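Local structure of thioesterase domain protein YiiD (Shewanella oneidensis, 1T82) at residues Q20-T25 with M69-W74; G75-Q80 with G88-A93. The protein is of unproven function but forms a hotdog-fold dimer of the thioesterase family and probably acts on acyl groups, as a thioesterase or acyltransferase. One frame throughout, in Å; residues are numbered along the deposited sequence.

Contact 1: residues Q20-T25 with M69-W74; sequences QTWHST and MTLTGW
Trp22 reaches from the last turns of the N-terminal helix to Leu71 and Trp74, making an apolar, aromatic helix-to-helix contact on the long central helix 62-84 of the hotdog fold. The segment axes stay 12.2 Å apart at their closest, and it is this single large side chain that bridges most of that gap. With CG anti to its carbonyl carbon (chi1 -74°), the indole extends across from the N-terminal helix and slips past Leu71 and Trp74, so its six-membered ring ends up beside the backbone of the central helix. Leu71 lies over one face: its CD2 sits 4.0 Å from the centroid of the Trp22 five-membered ring, 26° off the normal, a CH-pi contact. Leu71 CB lies above the same indole nearer the rim, 4.1 Å from Trp22 CZ2. Farther in, Trp22 CZ2 comes to 3.1 Å from Leu71 O, so the ring is seated against the helix backbone as well as its side chains. Trp74 meets the edge instead. Its CE3 lies close to the Trp22 plane and 3.5 Å from NE1, and the two rings are turned obliquely, with planes at 49°. Thr21 adds a looser touch, CG2 to Trp74 CH2 at 4.3 Å. An alanine in place of Trp22 would probably leave Leu71 without the ring face it covers and remove most of what joins these two segments. Around this contact, Trp22 and Leu71 both touch Ser29 of helix 27-31 and Ile34 in the loop after it, and Leu71 also packs on Phe61 of the second subunit. Trp74 also touches Tyr149 of strand 140-152, while Thr72, pointing away from the N-terminal helix, rests on Val109 and Val111 of strand 108-112.

Contact 2: residues G75-Q80 with G88-A93; sequences GMVWLQ and GDIVLA
Ile90 holds CG1 anti to its own carbonyl carbon (chi1 -53°) and extends CD1 beyond it (chi2 168°), sending the methyl from the strand to Val77 and Trp78 on the helix. Val77 answers with CG1, placed anti to its backbone N (chi1 -177°). The two branches pass one another in opposite directions, and Val77 CG1 comes to 3.5 Å from Ile90 CD1, tighter than ordinary van der Waals contact. Ile90 CG2 lies against the root of the same valine, 4.1 Å from Val77 CB. The CD1 methyl also presses on the helix backbone, 3.3 Å from Trp78 N, and has Trp78 CB beside it at 3.9 Å. In the hotdog fold an antiparallel sheet wraps around a long helix, and here one of the sheet's outer strands within the chain, 89-99, turns a buried side chain onto that helix, 62-84. Strand 140-152 runs alongside, with backbone hydrogen bonds joining Asp89 to Val152 and Val91 to Val150, while its Tyr149 and Ser151 flank Ile90. Asp89 OD1 takes part in a hydrogen bond with His57 NE2 of the second subunit.

Both contacts use helix 62-84, on successive turns and toward different partners: contact 1 joins it to the N-terminal helix, contact 2 to the sheet. Contact 1 is the larger and only partly buried, built on aromatic rings; contact 2 is smaller, buried and aliphatic. Neither has a hydrogen bond between its own segments, yet a probable one joins the two contacts, from Trp74 NE1 to Ile90 O at 3.1 Å, so Trp74 touches the N-terminal helix with its six-membered ring and the strand with its indole nitrogen. The rings of Trp74 and Trp78 also meet, and Trp78 packs on Thr21. Each contact reaches the second subunit.

Contact 1: residues Q20-T25 with M69-W74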
loop_
_atom_site.group_PDB
_atom_site.type_symbol
_atom_site.label_atom_id
_atom_site.label_comp_id
_atom_site.label_asym_id
_atom_site.label_seq_id
_atom_site.Cartn_x
_atom_site.Cartn_y
_atom_site.Cartn_z
ATOM N N GLN B 20 -18.843 -4.216 -4.220
ATOM C CA GLN B 20 -18.874 -5.083 -5.392
ATOM C C GLN B 20 -17.873 -4.618 -6.446
ATOM O O GLN B 20 -17.233 -5.434 -7.115
ATOM C CB GLN B 20 -20.285 -5.101 -5.984
ATOM C CG GLN B 20 -20.440 -5.944 -7.236
ATOM C CD GLN B 20 -19.918 -7.353 -7.057
ATOM O OE1 GLN B 20 -20.282 -8.049 -6.109
ATOM N NE2 GLN B 20 -19.063 -7.786 -7.976
ATOM N N THR B 21 -17.742 -3.304 -6.586
ATOM C CA THR B 21 -16.809 -2.730 -7.550
ATOM C C THR B 21 -15.390 -3.127 -7.162
ATOM O O THR B 21 -14.590 -3.502 -8.016
ATOM C CB THR B 21 -16.912 -1.193 -7.577
ATOM O OG1 THR B 21 -18.231 -0.810 -7.993
ATOM C CG2 THR B 21 -15.887 -0.602 -8.537
ATOM N N TRP B 22 -15.082 -3.048 -5.871
ATOM C CA TRP B 22 -13.750 -3.410 -5.405
ATOM C C TRP B 22 -13.416 -4.875 -5.651
ATOM O O TRP B 22 -12.436 -5.195 -6.319
ATOM C CB TRP B 22 -13.587 -3.139 -3.905
ATOM C CG TRP B 22 -13.456 -1.707 -3.520
ATOM C CD1 TRP B 22 -13.033 -0.676 -4.305
ATOM C CD2 TRP B 22 -13.670 -1.160 -2.215
ATOM N NE1 TRP B 22 -12.965 0.486 -3.566
ATOM C CE2 TRP B 22 -13.351 0.215 -2.280
ATOM C CE3 TRP B 22 -14.097 -1.701 -0.996
ATOM C CZ2 TRP B 22 -13.447 1.060 -1.170
ATOM C CZ3 TRP B 22 -14.192 -0.861 0.110
ATOM C CH2 TRP B 22 -13.867 0.506 0.012
ATOM N N HIS B 23 -14.229 -5.770 -5.105
ATOM C CA HIS B 23 -13.960 -7.196 -5.240
ATOM C C HIS B 23 -14.009 -7.725 -6.668
ATOM O O HIS B 23 -13.340 -8.705 -6.983
ATOM C CB HIS B 23 -14.918 -7.999 -4.357
ATOM C CG HIS B 23 -14.785 -7.693 -2.897
ATOM N ND1 HIS B 23 -15.547 -8.317 -1.933
ATOM C CD2 HIS B 23 -13.993 -6.814 -2.238
ATOM C CE1 HIS B 23 -15.232 -7.835 -0.744
ATOM N NE2 HIS B 23 -14.291 -6.921 -0.901
ATOM N N SER B 24 -14.789 -7.082 -7.531
ATOM C CA SER B 24 -14.896 -7.537 -8.913
ATOM C C SER B 24 -13.810 -6.981 -9.825
ATOM O O SER B 24 -13.537 -7.545 -10.886
ATOM C CB SER B 24 -16.268 -7.175 -9.492
ATOM O OG SER B 24 -16.408 -5.773 -9.659
ATOM N N THR B 25 -13.183 -5.881 -9.432
ATOM C CA THR B 25 -12.155 -5.298 -10.285
ATOM C C THR B 25 -10.749 -5.380 -9.710
ATOM O O THR B 25 -9.765 -5.319 -10.448
ATOM C CB THR B 25 -12.458 -3.819 -10.582
ATOM O OG1 THR B 25 -12.328 -3.048 -9.380
ATOM C CG2 THR B 25 -13.873 -3.668 -11.124
HETATM N N MSE B 69 -6.334 1.931 3.353
HETATM C CA MSE B 69 -6.473 3.378 3.435
HETATM C C MSE B 69 -6.604 3.994 2.048
HETATM O O MSE B 69 -7.428 4.875 1.842
HETATM C CB MSE B 69 -5.289 3.986 4.193
HETATM C CG MSE B 69 -5.249 3.518 5.637
HETATM SE SE MSE B 69 -3.776 4.166 6.696
HETATM C CE MSE B 69 -4.625 5.691 7.527
ATOM N N THR B 70 -5.814 3.527 1.090
ATOM C CA THR B 70 -5.926 4.088 -0.242
ATOM C C THR B 70 -7.271 3.737 -0.884
ATOM O O THR B 70 -7.832 4.551 -1.611
ATOM C CB THR B 70 -4.771 3.652 -1.161
ATOM O OG1 THR B 70 -4.843 4.409 -2.378
ATOM C CG2 THR B 70 -4.859 2.172 -1.476
ATOM N N LEU B 71 -7.800 2.541 -0.618
ATOM C CA LEU B 71 -9.098 2.176 -1.185
ATOM C C LEU B 71 -10.214 2.983 -0.527
ATOM O O LEU B 71 -11.232 3.278 -1.155
ATOM C CB LEU B 71 -9.376 0.675 -1.027
ATOM C CG LEU B 71 -8.680 -0.243 -2.036
ATOM C CD1 LEU B 71 -8.821 -1.684 -1.582
ATOM C CD2 LEU B 71 -9.292 -0.058 -3.426
ATOM N N THR B 72 -10.026 3.348 0.739
ATOM C CA THR B 72 -11.028 4.138 1.439
ATOM C C THR B 72 -11.084 5.538 0.823
ATOM O O THR B 72 -12.165 6.075 0.591
ATOM C CB THR B 72 -10.720 4.212 2.955
ATOM O OG1 THR B 72 -10.860 2.905 3.526
ATOM C CG2 THR B 72 -11.684 5.159 3.664
ATOM N N GLY B 73 -9.917 6.108 0.536
ATOM C CA GLY B 73 -9.870 7.424 -0.078
ATOM C C GLY B 73 -10.481 7.351 -1.465
ATOM O O GLY B 73 -11.331 8.165 -1.831
ATOM N N TRP B 74 -10.046 6.360 -2.241
ATOM C CA TRP B 74 -10.555 6.153 -3.593
ATOM C C TRP B 74 -12.077 6.003 -3.523
ATOM O O TRP B 74 -12.812 6.613 -4.305
ATOM C CB TRP B 74 -9.934 4.879 -4.185
ATOM C CG TRP B 74 -10.268 4.635 -5.632
ATOM C CD1 TRP B 74 -9.529 5.005 -6.719
ATOM C CD2 TRP B 74 -11.426 3.965 -6.142
ATOM N NE1 TRP B 74 -10.157 4.604 -7.878
ATOM C CE2 TRP B 74 -11.324 3.964 -7.551
ATOM C CE3 TRP B 74 -12.543 3.366 -5.544
ATOM C CZ2 TRP B 74 -12.298 3.385 -8.374
ATOM C CZ3 TRP B 74 -13.511 2.790 -6.360
ATOM C CH2 TRP B 74 -13.380 2.805 -7.763
#

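Contact 2: residues G75-Q80 with G88-A93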
loop_
_atom_site.group_PDB
_atom_site.type_symbol
_atom_site.label_atom_id
_atom_site.label_comp_id
_atom_site.label_asym_id
_atom_site.label_seq_id
_atom_site.Cartn_x
_atom_site.Cartn_y
_atom_site.Cartn_z
ATOM N N GLY B 75 -12.537 5.196 -2.568
ATOM C CA GLY B 75 -13.962 4.964 -2.401
ATOM C C GLY B 75 -14.752 6.222 -2.111
ATOM O O GLY B 75 -15.893 6.364 -2.561
HETATM N N MSE B 76 -14.160 7.141 -1.356
HETATM C CA MSE B 76 -14.850 8.384 -1.048
HETATM C C MSE B 76 -15.031 9.213 -2.316
HETATM O O MSE B 76 -16.103 9.770 -2.542
HETATM C CB MSE B 76 -14.084 9.198 -0.000
HETATM C CG MSE B 76 -14.736 10.546 0.309
HETATM SE SE MSE B 76 -16.585 10.388 0.877
HETATM C CE MSE B 76 -16.315 10.524 2.789
ATOM N N VAL B 77 -13.990 9.302 -3.143
ATOM C CA VAL B 77 -14.115 10.075 -4.374
ATOM C C VAL B 77 -15.180 9.434 -5.250
ATOM O O VAL B 77 -16.015 10.123 -5.841
ATOM C CB VAL B 77 -12.798 10.126 -5.174
ATOM C CG1 VAL B 77 -12.984 11.007 -6.413
ATOM C CG2 VAL B 77 -11.679 10.668 -4.302
ATOM N N TRP B 78 -15.141 8.110 -5.332
ATOM C CA TRP B 78 -16.105 7.357 -6.130
ATOM C C TRP B 78 -17.530 7.667 -5.670
ATOM O O TRP B 78 -18.409 7.945 -6.488
ATOM C CB TRP B 78 -15.825 5.860 -5.990
ATOM C CG TRP B 78 -16.685 4.982 -6.839
ATOM C CD1 TRP B 78 -16.455 4.609 -8.129
ATOM C CD2 TRP B 78 -17.904 4.343 -6.445
ATOM N NE1 TRP B 78 -17.456 3.768 -8.565
ATOM C CE2 TRP B 78 -18.356 3.589 -7.550
ATOM C CE3 TRP B 78 -18.656 4.333 -5.265
ATOM C CZ2 TRP B 78 -19.531 2.830 -7.507
ATOM C CZ3 TRP B 78 -19.823 3.580 -5.222
ATOM C CH2 TRP B 78 -20.247 2.839 -6.337
ATOM N N LEU B 79 -17.754 7.621 -4.360
ATOM C CA LEU B 79 -19.072 7.894 -3.793
ATOM C C LEU B 79 -19.565 9.286 -4.140
ATOM O O LEU B 79 -20.720 9.462 -4.529
ATOM C CB LEU B 79 -19.039 7.740 -2.270
ATOM C CG LEU B 79 -19.025 6.307 -1.726
ATOM C CD1 LEU B 79 -18.661 6.318 -0.253
ATOM C CD2 LEU B 79 -20.393 5.670 -1.935
ATOM N N GLN B 80 -18.692 10.279 -3.996
ATOM C CA GLN B 80 -19.077 11.649 -4.300
ATOM C C GLN B 80 -19.431 11.790 -5.778
ATOM O O GLN B 80 -20.340 12.540 -6.132
ATOM C CB GLN B 80 -17.952 12.613 -3.918
ATOM C CG GLN B 80 -17.680 12.696 -2.412
ATOM C CD GLN B 80 -18.893 13.133 -1.605
ATOM O OE1 GLN B 80 -19.738 13.886 -2.091
ATOM N NE2 GLN B 80 -18.974 12.675 -0.359
ATOM N N GLY B 88 -15.762 9.574 -14.005
ATOM C CA GLY B 88 -14.369 9.977 -14.030
ATOM C C GLY B 88 -13.472 8.884 -13.484
ATOM O O GLY B 88 -13.809 8.243 -12.487
ATOM N N ASP B 89 -12.340 8.659 -14.146
ATOM C CA ASP B 89 -11.384 7.644 -13.715
ATOM C C ASP B 89 -10.527 8.214 -12.589
ATOM O O ASP B 89 -9.740 9.138 -12.801
ATOM C CB ASP B 89 -10.491 7.215 -14.884
ATOM C CG ASP B 89 -9.476 6.159 -14.483
ATOM O OD1 ASP B 89 -9.861 5.218 -13.757
ATOM O OD2 ASP B 89 -8.300 6.260 -14.899
ATOM N N ILE B 90 -10.685 7.644 -11.396
ATOM C CA ILE B 90 -9.959 8.082 -10.203
ATOM C C ILE B 90 -8.610 7.384 -10.068
ATOM O O ILE B 90 -8.543 6.156 -10.027
ATOM C CB ILE B 90 -10.788 7.797 -8.934
ATOM C CG1 ILE B 90 -12.187 8.396 -9.091
ATOM C CG2 ILE B 90 -10.089 8.376 -7.704
ATOM C CD1 ILE B 90 -13.182 7.949 -8.033
ATOM N N VAL B 91 -7.539 8.165 -9.986
ATOM C CA VAL B 91 -6.205 7.595 -9.868
ATOM C C VAL B 91 -5.408 8.286 -8.765
ATOM O O VAL B 91 -5.380 9.514 -8.688
ATOM C CB VAL B 91 -5.432 7.731 -11.201
ATOM C CG1 VAL B 91 -4.089 7.029 -11.104
ATOM C CG2 VAL B 91 -6.258 7.148 -12.338
ATOM N N LEU B 92 -4.768 7.503 -7.904
ATOM C CA LEU B 92 -3.964 8.088 -6.839
ATOM C C LEU B 92 -2.649 8.561 -7.451
ATOM O O LEU B 92 -1.930 7.784 -8.085
ATOM C CB LEU B 92 -3.696 7.054 -5.741
ATOM C CG LEU B 92 -2.812 7.483 -4.563
ATOM C CD1 LEU B 92 -3.459 8.628 -3.784
ATOM C CD2 LEU B 92 -2.602 6.283 -3.655
ATOM N N ALA B 93 -2.338 9.840 -7.268
ATOM C CA ALA B 93 -1.115 10.413 -7.817
ATOM C C ALA B 93 0.054 10.330 -6.848
ATOM O O ALA B 93 1.162 9.967 -7.232
ATOM C CB ALA B 93 -1.360 11.864 -8.209
#